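Local coordinates for uncharacterized protein (Aeromonas hydrophila J-1, PDB 6R1J), which is the AhlC component of the tripartite alpha-pore-forming toxin AHL, seen here in its soluble form, and probably helps build the membrane pore, at residues A30-Q35 against T114-A119; T104-A109 against S213-V218. The protein carries 3 engineered substitutions. All blocks are in the same frame, centred on the assembly; numbering follows the deposited sequence.

Starting at the N terminus, helix 5-21 comes first and leads into helix 28-70, whose opening turns supply residues 30-35. The chain then reverses and runs along helix 78-157, which brings first 104-109 and then 114-119 into play; contact 1 closes when 114-119 lies back against 30-35. After another reversal, helix 163-236 returns and places 213-218 against 104-109, closing contact 2. Because 104-109 falls between the two halves of contact 1 while 213-218 lies beyond it, the closures cross. Helix 78-157 is common to both, so helices 28-70 and 163-236 are each tied to it, at sites whose centres are about 17 Å apart.

Contact 1 (A30-Q35 against T114-A119); sequences AVNIQQ and TQDNIA
Asn32 reaches across to Asp116 with its amide nitrogen, ND2 giving OD1 a nearly straight hydrogen bond of 3.1 Å. The carboxylate oxygen lies close to the plane of the Asn32 amide, but the donor meets it from above the carboxylate, 40° out of that plane, and the two flat groups are well turned from each other. The carboxylate touches Asn32 at a second place, where OD2 rests 3.1 Å from Asn32 CB, and the two side chains cross at about a right angle. Gln28, one turn earlier, donates to Asn32 OD1 and helps fix the amide's rotation. Next comes Ile33, whose CG1 branch runs past the Asp116 side chain in the opposite direction, with CG1 3.4 Å from Asp116 CB. CG1 stands anti to its own carbonyl carbon (chi1 -64°) and the chain continues extended, which carries Ile33 CD1 on to within 3.3 Å of Asn117 OD1; that oxygen is hydrogen-bonded to Thr204. The segments run antiparallel at 156°, their axes 9.2 Å apart, as neighbours in a helical bundle. Helix 163-236 covers the buried side, with Phe200 and Thr204 against Ile33, while Ile118 packs on Val125 of the second subunit.

Contact 2 (T104-A109 against S213-V218); sequences TASQSA and SLIDRV
Ile215 presses its CG1 against Ser106 CB at 3.5 Å, tighter than usual for two carbons, at the point where the two antiparallel segments bring their CA atoms nearest. With CG1 anti to the carbonyl carbon (chi1 -74°), the branch ends in Ile215 CD1, which settles against the backbone of helix 78-157, 3.7 Å from Ser106 O. The small serine probably allows the close approach. On the buried side, Leu214 brings CD2 to 3.9 Å from Ser106 OG; Leu44 of helix 28-70 and Phe211 of helix 163-236 also lie against Ser106. Packing is looser toward Gln107, which is partly exposed: the Gln107 and Ile215 side chains cross obliquely, with Gln107 CG 4.0 Å from Ile215 CG2, and the glutamine chain beyond CG is extended. Arg217 turns to other partners, forming a salt bridge with Glu184 of the third subunit. No hydrogen bond joins the segments. Ser106 OG is instead bonded to Thr102 O, one turn back on its own helix, which satisfies the hydroxyl within a nonpolar setting. Cohesion here therefore rests on van der Waals fit in the helical bundle, with the one hydroxyl at the interface turned back to its own helix.

Contact 1 (A30-Q35 against T114-A119)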
ATOM      1  N   ALA A  30      11.735 -13.188  -9.803  1.00 33.12           N
ATOM      2  CA  ALA A  30      10.290 -13.506  -9.921  1.00 33.56           C
ATOM      3  C   ALA A  30      10.145 -14.951 -10.403  1.00 38.28           C
ATOM      4  O   ALA A  30       9.351 -15.724  -9.850  1.00 31.99           O
ATOM      5  CB  ALA A  30       9.620 -12.550 -10.851  1.00 35.19           C
ATOM      6  N   VAL A  31      10.945 -15.338 -11.392  1.00 34.25           N
ATOM      7  CA  VAL A  31      10.960 -16.739 -11.878  1.00 33.78           C
ATOM      8  C   VAL A  31      11.431 -17.665 -10.750  1.00 26.13           C
ATOM      9  O   VAL A  31      10.886 -18.770 -10.646  1.00 32.91           O
ATOM     10  CB  VAL A  31      11.802 -16.887 -13.159  1.00 34.91           C
ATOM     11  CG1 VAL A  31      11.833 -18.333 -13.604  1.00 34.44           C
ATOM     12  CG2 VAL A  31      11.241 -16.029 -14.265  1.00 35.19           C
ATOM     13  N   ASN A  32      12.395 -17.262  -9.922  1.00 28.95           N
ATOM     14  CA  ASN A  32      12.834 -18.046  -8.751  1.00 30.69           C
ATOM     15  C   ASN A  32      11.633 -18.372  -7.845  1.00 35.85           C
ATOM     16  O   ASN A  32      11.467 -19.526  -7.470  1.00 32.96           O
ATOM     17  CB  ASN A  32      13.883 -17.315  -7.937  1.00 31.27           C
ATOM     18  CG  ASN A  32      15.226 -17.183  -8.640  1.00 38.67           C
ATOM     19  OD1 ASN A  32      15.417 -17.713  -9.738  1.00 32.87           O
ATOM     20  ND2 ASN A  32      16.117 -16.419  -8.033  1.00 29.58           N
ATOM     21  N   ILE A  33      10.792 -17.385  -7.556  1.00 35.28           N
ATOM     22  CA  ILE A  33       9.615 -17.563  -6.644  1.00 33.00           C
ATOM     23  C   ILE A  33       8.585 -18.443  -7.345  1.00 31.80           C
ATOM     24  O   ILE A  33       7.977 -19.298  -6.668  1.00 31.26           O
ATOM     25  CB  ILE A  33       9.021 -16.184  -6.275  1.00 31.26           C
ATOM     26  CG1 ILE A  33      10.032 -15.368  -5.496  1.00 33.60           C
ATOM     27  CG2 ILE A  33       7.717 -16.338  -5.513  1.00 37.17           C
ATOM     28  CD1 ILE A  33       9.661 -13.912  -5.298  1.00 34.50           C
ATOM     29  N   GLN A  34       8.324 -18.185  -8.628  1.00 33.02           N
ATOM     30  CA  GLN A  34       7.330 -18.961  -9.428  1.00 32.72           C
ATOM     31  C   GLN A  34       7.698 -20.444  -9.350  1.00 34.47           C
ATOM     32  O   GLN A  34       6.791 -21.307  -9.144  1.00 36.46           O
ATOM     33  CB  GLN A  34       7.278 -18.507 -10.891  1.00 32.72           C
ATOM     34  CG  GLN A  34       6.587 -17.154 -11.098  1.00 37.86           C
ATOM     35  CD  GLN A  34       6.446 -16.761 -12.550  1.00 38.46           C
ATOM     36  OE1 GLN A  34       7.361 -16.985 -13.329  1.00 40.63           O
ATOM     37  NE2 GLN A  34       5.309 -16.187 -12.941  1.00 35.71           N
ATOM     38  N   GLN A  35       8.979 -20.759  -9.487  1.00 35.66           N
ATOM     39  CA  GLN A  35       9.418 -22.178  -9.469  1.00 36.31           C
ATOM     40  C   GLN A  35       9.252 -22.727  -8.044  1.00 37.81           C
ATOM     41  O   GLN A  35       8.824 -23.850  -7.901  1.00 33.23           O
ATOM     42  CB  GLN A  35      10.857 -22.285  -9.959  1.00 38.91           C
ATOM     43  CG  GLN A  35      10.957 -21.996 -11.452  1.00 49.33           C
ATOM     44  CD  GLN A  35      10.316 -23.110 -12.240  1.00 57.82           C
ATOM     45  OE1 GLN A  35      10.602 -24.291 -12.008  1.00 64.62           O
ATOM     46  NE2 GLN A  35       9.430 -22.726 -13.144  1.00 52.65           N
ATOM     47  N   THR A 114      11.384 -15.004   0.766  1.00 31.82           N
ATOM     48  CA  THR A 114      11.720 -13.691   1.399  1.00 35.59           C
ATOM     49  C   THR A 114      12.964 -13.061   0.730  1.00 33.91           C
ATOM     50  O   THR A 114      12.954 -11.866   0.421  1.00 31.12           O
ATOM     51  CB  THR A 114      12.084 -13.887   2.864  1.00 35.06           C
ATOM     52  OG1 THR A 114      11.016 -14.580   3.488  1.00 38.58           O
ATOM     53  CG2 THR A 114      12.396 -12.596   3.587  1.00 38.68           C
ATOM     54  N   GLN A 115      14.012 -13.840   0.492  1.00 31.60           N
ATOM     55  CA  GLN A 115      15.251 -13.315  -0.179  1.00 34.88           C
ATOM     56  C   GLN A 115      14.927 -12.848  -1.601  1.00 30.02           C
ATOM     57  O   GLN A 115      15.323 -11.704  -1.990  1.00 32.03           O
ATOM     58  CB  GLN A 115      16.395 -14.338  -0.041  1.00 32.69           C
ATOM     59  CG  GLN A 115      16.821 -14.543   1.412  1.00 35.95           C
ATOM     60  CD  GLN A 115      17.387 -13.285   2.030  1.00 38.67           C
ATOM     61  OE1 GLN A 115      18.097 -12.529   1.378  1.00 39.03           O
ATOM     62  NE2 GLN A 115      17.089 -13.039   3.299  1.00 36.86           N
ATOM     63  N   ASP A 116      14.161 -13.613  -2.382  1.00 29.60           N
ATOM     64  CA  ASP A 116      13.779 -13.197  -3.741  1.00 30.63           C
ATOM     65  C   ASP A 116      12.900 -11.938  -3.653  1.00 32.90           C
ATOM     66  O   ASP A 116      13.018 -11.029  -4.507  1.00 29.96           O
ATOM     67  CB  ASP A 116      13.169 -14.360  -4.518  1.00 33.63           C
ATOM     68  CG  ASP A 116      14.207 -15.388  -4.977  1.00 39.46           C
ATOM     69  OD1 ASP A 116      15.274 -14.931  -5.439  1.00 35.01           O
ATOM     70  OD2 ASP A 116      13.930 -16.627  -4.878  1.00 34.14           O
ATOM     71  N   ASN A 117      12.035 -11.848  -2.646  1.00 33.63           N
ATOM     72  CA  ASN A 117      11.183 -10.638  -2.491  1.00 31.00           C
ATOM     73  C   ASN A 117      12.052  -9.398  -2.258  1.00 25.60           C
ATOM     74  O   ASN A 117      11.796  -8.388  -2.919  1.00 30.02           O
ATOM     75  CB  ASN A 117      10.198 -10.769  -1.338  1.00 32.51           C
ATOM     76  CG  ASN A 117       8.957 -11.531  -1.754  1.00 45.57           C
ATOM     77  OD1 ASN A 117       8.768 -11.814  -2.940  1.00 43.17           O
ATOM     78  ND2 ASN A 117       8.053 -11.763  -0.815  1.00 54.07           N
ATOM     79  N   ILE A 118      12.965  -9.470  -1.308  1.00 31.40           N
ATOM     80  CA  ILE A 118      13.913  -8.358  -1.029  1.00 34.50           C
ATOM     81  C   ILE A 118      14.650  -7.991  -2.329  1.00 35.29           C
ATOM     82  O   ILE A 118      14.701  -6.794  -2.663  1.00 35.49           O
ATOM     83  CB  ILE A 118      14.823  -8.765   0.135  1.00 38.87           C
ATOM     84  CG1 ILE A 118      13.992  -8.908   1.408  1.00 38.35           C
ATOM     85  CG2 ILE A 118      15.955  -7.772   0.325  1.00 39.28           C
ATOM     86  CD1 ILE A 118      14.726  -9.530   2.546  1.00 37.72           C
ATOM     87  N   ALA A 119      15.180  -8.974  -3.073  1.00 35.22           N
ATOM     88  CA  ALA A 119      15.901  -8.746  -4.359  1.00 33.52           C
ATOM     89  C   ALA A 119      14.951  -8.038  -5.334  1.00 35.80           C
ATOM     90  O   ALA A 119      15.362  -7.078  -5.981  1.00 32.83           O
ATOM     91  CB  ALA A 119      16.448 -10.048  -4.929  1.00 33.06           C
TER

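Contact 2 (T104-A109 against S213-V218)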
ATOM      1  N   THR A 104      11.295 -27.869   8.755  1.00 37.02           N
ATOM      2  CA  THR A 104      12.573 -27.525   8.064  1.00 42.73           C
ATOM      3  C   THR A 104      12.294 -27.255   6.581  1.00 34.52           C
ATOM      4  O   THR A 104      12.689 -26.191   6.124  1.00 36.15           O
ATOM      5  CB  THR A 104      13.637 -28.618   8.255  1.00 39.49           C
ATOM      6  OG1 THR A 104      13.930 -28.642   9.642  1.00 39.75           O
ATOM      7  CG2 THR A 104      14.913 -28.343   7.490  1.00 42.77           C
ATOM      8  N   ALA A 105      11.648 -28.172   5.857  1.00 37.58           N
ATOM      9  CA  ALA A 105      11.336 -27.977   4.419  1.00 37.71           C
ATOM     10  C   ALA A 105      10.545 -26.671   4.240  1.00 39.96           C
ATOM     11  O   ALA A 105      10.845 -25.877   3.310  1.00 33.32           O
ATOM     12  CB  ALA A 105      10.608 -29.162   3.843  1.00 40.55           C
ATOM     13  N   SER A 106       9.576 -26.396   5.123  1.00 34.70           N
ATOM     14  CA  SER A 106       8.748 -25.170   5.021  1.00 31.99           C
ATOM     15  C   SER A 106       9.617 -23.920   5.205  1.00 32.28           C
ATOM     16  O   SER A 106       9.504 -23.014   4.388  1.00 33.67           O
ATOM     17  CB  SER A 106       7.596 -25.206   5.991  1.00 31.92           C
ATOM     18  OG  SER A 106       6.721 -26.278   5.652  1.00 32.74           O
ATOM     19  N   GLN A 107      10.385 -23.847   6.284  1.00 31.77           N
ATOM     20  CA  GLN A 107      11.243 -22.673   6.549  1.00 37.76           C
ATOM     21  C   GLN A 107      12.231 -22.460   5.383  1.00 41.21           C
ATOM     22  O   GLN A 107      12.433 -21.294   5.022  1.00 36.56           O
ATOM     23  CB  GLN A 107      11.964 -22.829   7.877  1.00 38.15           C
ATOM     24  CG  GLN A 107      11.035 -22.579   9.048  1.00 44.05           C
ATOM     25  CD  GLN A 107      11.660 -23.045  10.329  1.00 43.80           C
ATOM     26  OE1 GLN A 107      12.488 -23.958  10.326  1.00 44.30           O
ATOM     27  NE2 GLN A 107      11.274 -22.399  11.425  1.00 49.19           N
ATOM     28  N   SER A 108      12.822 -23.525   4.841  1.00 39.87           N
ATOM     29  CA  SER A 108      13.771 -23.419   3.694  1.00 39.22           C
ATOM     30  C   SER A 108      13.086 -22.708   2.542  1.00 35.93           C
ATOM     31  O   SER A 108      13.625 -21.750   2.047  1.00 35.35           O
ATOM     32  CB  SER A 108      14.277 -24.741   3.222  1.00 39.34           C
ATOM     33  OG  SER A 108      14.973 -25.347   4.275  1.00 51.76           O
ATOM     34  N   ALA A 109      11.956 -23.227   2.097  1.00 33.21           N
ATOM     35  CA  ALA A 109      11.260 -22.695   0.920  1.00 34.79           C
ATOM     36  C   ALA A 109      10.836 -21.241   1.193  1.00 38.35           C
ATOM     37  O   ALA A 109      10.952 -20.386   0.268  1.00 32.05           O
ATOM     38  CB  ALA A 109      10.068 -23.558   0.574  1.00 31.71           C
ATOM     39  N   SER A 213       1.788 -18.605   8.372  1.00 32.22           N
ATOM     40  CA  SER A 213       0.722 -19.120   9.270  1.00 32.98           C
ATOM     41  C   SER A 213       0.843 -20.645   9.329  1.00 31.99           C
ATOM     42  O   SER A 213       0.721 -21.226  10.416  1.00 31.74           O
ATOM     43  CB  SER A 213      -0.627 -18.678   8.818  1.00 35.23           C
ATOM     44  OG  SER A 213      -0.753 -17.287   9.029  1.00 41.53           O
ATOM     45  N   LEU A 214       1.100 -21.277   8.189  1.00 32.13           N
ATOM     46  CA  LEU A 214       1.327 -22.743   8.139  1.00 32.16           C
ATOM     47  C   LEU A 214       2.540 -23.124   8.994  1.00 30.88           C
ATOM     48  O   LEU A 214       2.428 -24.063   9.825  1.00 29.83           O
ATOM     49  CB  LEU A 214       1.437 -23.190   6.681  1.00 31.95           C
ATOM     50  CG  LEU A 214       1.684 -24.687   6.444  1.00 35.77           C
ATOM     51  CD1 LEU A 214       1.155 -25.094   5.066  1.00 41.05           C
ATOM     52  CD2 LEU A 214       3.158 -25.039   6.555  1.00 34.46           C
ATOM     53  N   ILE A 215       3.665 -22.433   8.830  1.00 32.63           N
ATOM     54  CA  ILE A 215       4.923 -22.727   9.577  1.00 30.52           C
ATOM     55  C   ILE A 215       4.693 -22.555  11.077  1.00 29.16           C
ATOM     56  O   ILE A 215       5.181 -23.371  11.843  1.00 29.45           O
ATOM     57  CB  ILE A 215       6.046 -21.837   9.018  1.00 33.23           C
ATOM     58  CG1 ILE A 215       6.488 -22.374   7.649  1.00 34.50           C
ATOM     59  CG2 ILE A 215       7.211 -21.689   9.984  1.00 33.54           C
ATOM     60  CD1 ILE A 215       7.358 -21.372   6.862  1.00 36.46           C
ATOM     61  N   ASP A 216       4.032 -21.468  11.498  1.00 31.09           N
ATOM     62  CA  ASP A 216       3.783 -21.235  12.941  1.00 31.50           C
ATOM     63  C   ASP A 216       2.942 -22.405  13.517  1.00 29.25           C
ATOM     64  O   ASP A 216       3.213 -22.815  14.616  1.00 31.74           O
ATOM     65  CB  ASP A 216       3.107 -19.886  13.192  1.00 32.64           C
ATOM     66  CG  ASP A 216       3.953 -18.658  12.861  1.00 37.98           C
ATOM     67  OD1 ASP A 216       5.208 -18.796  12.705  1.00 41.67           O
ATOM     68  OD2 ASP A 216       3.344 -17.598  12.706  1.00 41.32           O
ATOM     69  N   ARG A 217       2.019 -22.955  12.756  1.00 31.34           N
ATOM     70  CA  ARG A 217       1.131 -24.044  13.256  1.00 32.97           C
ATOM     71  C   ARG A 217       1.908 -25.356  13.255  1.00 33.48           C
ATOM     72  O   ARG A 217       1.784 -26.105  14.215  1.00 31.56           O
ATOM     73  CB  ARG A 217      -0.132 -24.184  12.405  1.00 32.00           C
ATOM     74  CG  ARG A 217      -1.076 -25.279  12.890  1.00 35.06           C
ATOM     75  CD  ARG A 217      -1.359 -25.221  14.393  1.00 35.02           C
ATOM     76  NE  ARG A 217      -1.923 -23.937  14.806  1.00 36.74           N
ATOM     77  CZ  ARG A 217      -3.239 -23.659  14.959  1.00 41.02           C
ATOM     78  NH1 ARG A 217      -3.614 -22.455  15.342  1.00 35.63           N
ATOM     79  NH2 ARG A 217      -4.171 -24.579  14.782  1.00 37.36           N
ATOM     80  N   VAL A 218       2.745 -25.600  12.236  1.00 32.69           N
ATOM     81  CA  VAL A 218       3.608 -26.805  12.251  1.00 30.28           C
ATOM     82  C   VAL A 218       4.536 -26.702  13.446  1.00 32.23           C
ATOM     83  O   VAL A 218       4.760 -27.705  14.168  1.00 32.34           O
ATOM     84  CB  VAL A 218       4.382 -26.991  10.942  1.00 30.01           C
ATOM     85  CG1 VAL A 218       5.373 -28.116  11.084  1.00 38.23           C
ATOM     86  CG2 VAL A 218       3.439 -27.262   9.789  1.00 31.86           C
TER